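Local coordinates for protein restriction endonuclease (Mycobacterium sp., PDB 4F0Q) that cleaves DNA carrying methylated cytosine, acting as a tetrameric, modification-dependent restriction endonuclease, at residues A[118-123]-A[199-204]. Sequence-based numbering, arbitrary orientation.
Sequences HKPSTV and RSFPNL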
loop_
_atom_site.group_PDB
_atom_site.type_symbol
_atom_site.label_atom_id
_atom_site.label_comp_id
_atom_site.label_asym_id
_atom_site.label_seq_id
_atom_site.Cartn_x
_atom_site.Cartn_y
_atom_site.Cartn_z
ATOM N N HIS A 118 -23.320 -27.335 5.129
ATOM C CA HIS A 118 -24.707 -26.950 4.902
ATOM C C HIS A 118 -25.094 -27.289 3.467
ATOM O O HIS A 118 -24.330 -27.040 2.535
ATOM C CB HIS A 118 -24.904 -25.457 5.170
ATOM C CG HIS A 118 -26.337 -25.050 5.318
ATOM N ND1 HIS A 118 -26.905 -24.762 6.540
ATOM C CD2 HIS A 118 -27.317 -24.883 4.399
ATOM C CE1 HIS A 118 -28.172 -24.432 6.367
ATOM N NE2 HIS A 118 -28.448 -24.497 5.076
ATOM N N LYS A 119 -26.278 -27.864 3.296
ATOM C CA LYS A 119 -26.724 -28.323 1.986
ATOM C C LYS A 119 -27.925 -27.517 1.494
ATOM O O LYS A 119 -28.606 -26.870 2.289
ATOM C CB LYS A 119 -27.065 -29.816 2.043
ATOM C CG LYS A 119 -25.862 -30.713 2.292
ATOM C CD LYS A 119 -26.229 -32.181 2.142
ATOM C CE LYS A 119 -25.014 -33.074 2.331
ATOM N NZ LYS A 119 -25.352 -34.514 2.158
ATOM N N PRO A 120 -28.177 -27.538 0.173
ATOM C CA PRO A 120 -29.350 -26.859 -0.390
ATOM C C PRO A 120 -30.670 -27.356 0.202
ATOM O O PRO A 120 -31.636 -26.595 0.264
ATOM C CB PRO A 120 -29.277 -27.224 -1.874
ATOM C CG PRO A 120 -27.834 -27.438 -2.131
ATOM C CD PRO A 120 -27.288 -28.060 -0.880
ATOM N N SER A 121 -30.704 -28.613 0.633
ATOM C CA SER A 121 -31.924 -29.205 1.171
ATOM C C SER A 121 -32.041 -29.029 2.682
ATOM O O SER A 121 -33.036 -29.428 3.284
ATOM C CB SER A 121 -31.996 -30.692 0.815
ATOM O OG SER A 121 -30.889 -31.396 1.352
ATOM N N THR A 122 -31.021 -28.432 3.293
ATOM C CA THR A 122 -31.021 -28.216 4.735
ATOM C C THR A 122 -32.019 -27.134 5.134
ATOM O O THR A 122 -31.965 -26.010 4.636
ATOM C CB THR A 122 -29.622 -27.834 5.250
ATOM O OG1 THR A 122 -28.703 -28.896 4.971
ATOM C CG2 THR A 122 -29.656 -27.580 6.749
ATOM N N VAL A 123 -32.932 -27.482 6.035
ATOM C CA VAL A 123 -33.950 -26.545 6.496
ATOM C C VAL A 123 -33.571 -25.912 7.835
ATOM O O VAL A 123 -33.393 -26.606 8.837
ATOM C CB VAL A 123 -35.339 -27.218 6.592
ATOM C CG1 VAL A 123 -35.229 -28.598 7.228
ATOM C CG2 VAL A 123 -36.315 -26.335 7.357
ATOM N N ARG A 199 -30.179 -24.061 -6.926
ATOM C CA ARG A 199 -30.620 -23.684 -5.587
ATOM C C ARG A 199 -29.561 -22.881 -4.840
ATOM O O ARG A 199 -28.361 -23.105 -5.005
ATOM C CB ARG A 199 -31.009 -24.922 -4.777
ATOM C CG ARG A 199 -32.149 -25.726 -5.381
ATOM C CD ARG A 199 -32.640 -26.805 -4.429
ATOM N NE ARG A 199 -33.233 -26.237 -3.221
ATOM C CZ ARG A 199 -33.803 -26.957 -2.260
ATOM N NH1 ARG A 199 -33.862 -28.279 -2.364
ATOM N NH2 ARG A 199 -34.318 -26.357 -1.195
ATOM N N SER A 200 -30.015 -21.941 -4.016
ATOM C CA SER A 200 -29.118 -21.128 -3.206
ATOM C C SER A 200 -29.323 -21.435 -1.727
ATOM O O SER A 200 -30.425 -21.787 -1.311
ATOM C CB SER A 200 -29.345 -19.641 -3.479
ATOM O OG SER A 200 -29.076 -19.330 -4.834
ATOM N N PHE A 201 -28.262 -21.305 -0.937
ATOM C CA PHE A 201 -28.323 -21.693 0.468
ATOM C C PHE A 201 -27.231 -21.036 1.308
ATOM O O PHE A 201 -26.128 -20.800 0.820
ATOM C CB PHE A 201 -28.231 -23.218 0.597
ATOM C CG PHE A 201 -26.947 -23.798 0.069
ATOM C CD1 PHE A 201 -26.802 -24.087 -1.278
ATOM C CD2 PHE A 201 -25.887 -24.061 0.923
ATOM C CE1 PHE A 201 -25.624 -24.619 -1.764
ATOM C CE2 PHE A 201 -24.707 -24.595 0.441
ATOM C CZ PHE A 201 -24.576 -24.874 -0.903
ATOM N N PRO A 202 -27.538 -20.743 2.581
ATOM C CA PRO A 202 -26.536 -20.204 3.505
ATOM C C PRO A 202 -25.497 -21.260 3.858
ATOM O O PRO A 202 -25.742 -22.448 3.659
ATOM C CB PRO A 202 -27.361 -19.847 4.743
ATOM C CG PRO A 202 -28.532 -20.761 4.686
ATOM C CD PRO A 202 -28.854 -20.896 3.227
ATOM N N ASN A 203 -24.355 -20.822 4.376
ATOM C CA ASN A 203 -23.260 -21.718 4.723
ATOM C C ASN A 203 -22.202 -20.966 5.521
ATOM O O ASN A 203 -22.244 -19.737 5.626
ATOM C CB ASN A 203 -22.639 -22.323 3.460
ATOM C CG ASN A 203 -21.800 -23.555 3.751
ATOM O OD1 ASN A 203 -21.981 -24.220 4.771
ATOM N ND2 ASN A 203 -20.873 -23.863 2.854
ATOM N N LEU A 204 -21.253 -21.707 6.083
ATOM C CA LEU A 204 -20.169 -21.109 6.848
ATOM C C LEU A 204 -18.858 -21.173 6.074
ATOM O O LEU A 204 -18.455 -22.235 5.602
ATOM C CB LEU A 204 -20.019 -21.809 8.199
ATOM C CG LEU A 204 -21.266 -21.848 9.086
ATOM C CD1 LEU A 204 -20.955 -22.526 10.409
ATOM C CD2 LEU A 204 -21.813 -20.448 9.313
HETATM O O HOH W 1 -30.673 -24.165 -1.595
#
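Over one face of the Phe201 ring lies the Lys119-Pro120 link: Pro120 CD stands 4.0 Å from the centroid of the Phe201 ring and 16° off its normal, a CH-pi contact, while Pro120 CG reaches Phe201 CE1 at 3.6 Å. The carbonyl His118 O comes obliquely to Phe201 CE2. The imidazole of His118 has Pro202 O over one face, 3.0 Å from His118 CD2, and Thr122 CB of its own loop over the opposite face. With CG anti to the backbone N (chi1 -165°), the His118 ring is carried over this carbonyl of the strand. Pro120 O sits 3.1 Å from Arg199 NH2 but above the guanidinium plane, where the in-plane N-H groups do not point, so the approach is at most electrostatic.

Directional bonding is sparse. His118 N donates weakly to Asn203 OD1 (3.4 Å, 144°), an oxygen that also takes weak bonds from Leu204 N and from Asn132 of helix 130-142; Asn203 ND2 is hydrogen-bonded to Gln192 OE1 on strand 175-193. A water between Pro120 O and Ser200 O may link them, but its placement is doubtful. The type I turn, Lys119 to Thr122, is shaped by Thr122 N to Lys119 O and by Lys119 N to Thr122 OG1 (3.1 Å). Strand 200-210 pairs antiparallel with 111-115 and 175-193 in the mixed sheet of this PUA-clan region, so the loop folds back on its preceding strand's partner. The contact, burying 389 Å², rests mainly on Pro120-Phe201 and Pro202-His118 packing, with one weak direct hydrogen bond, at His118.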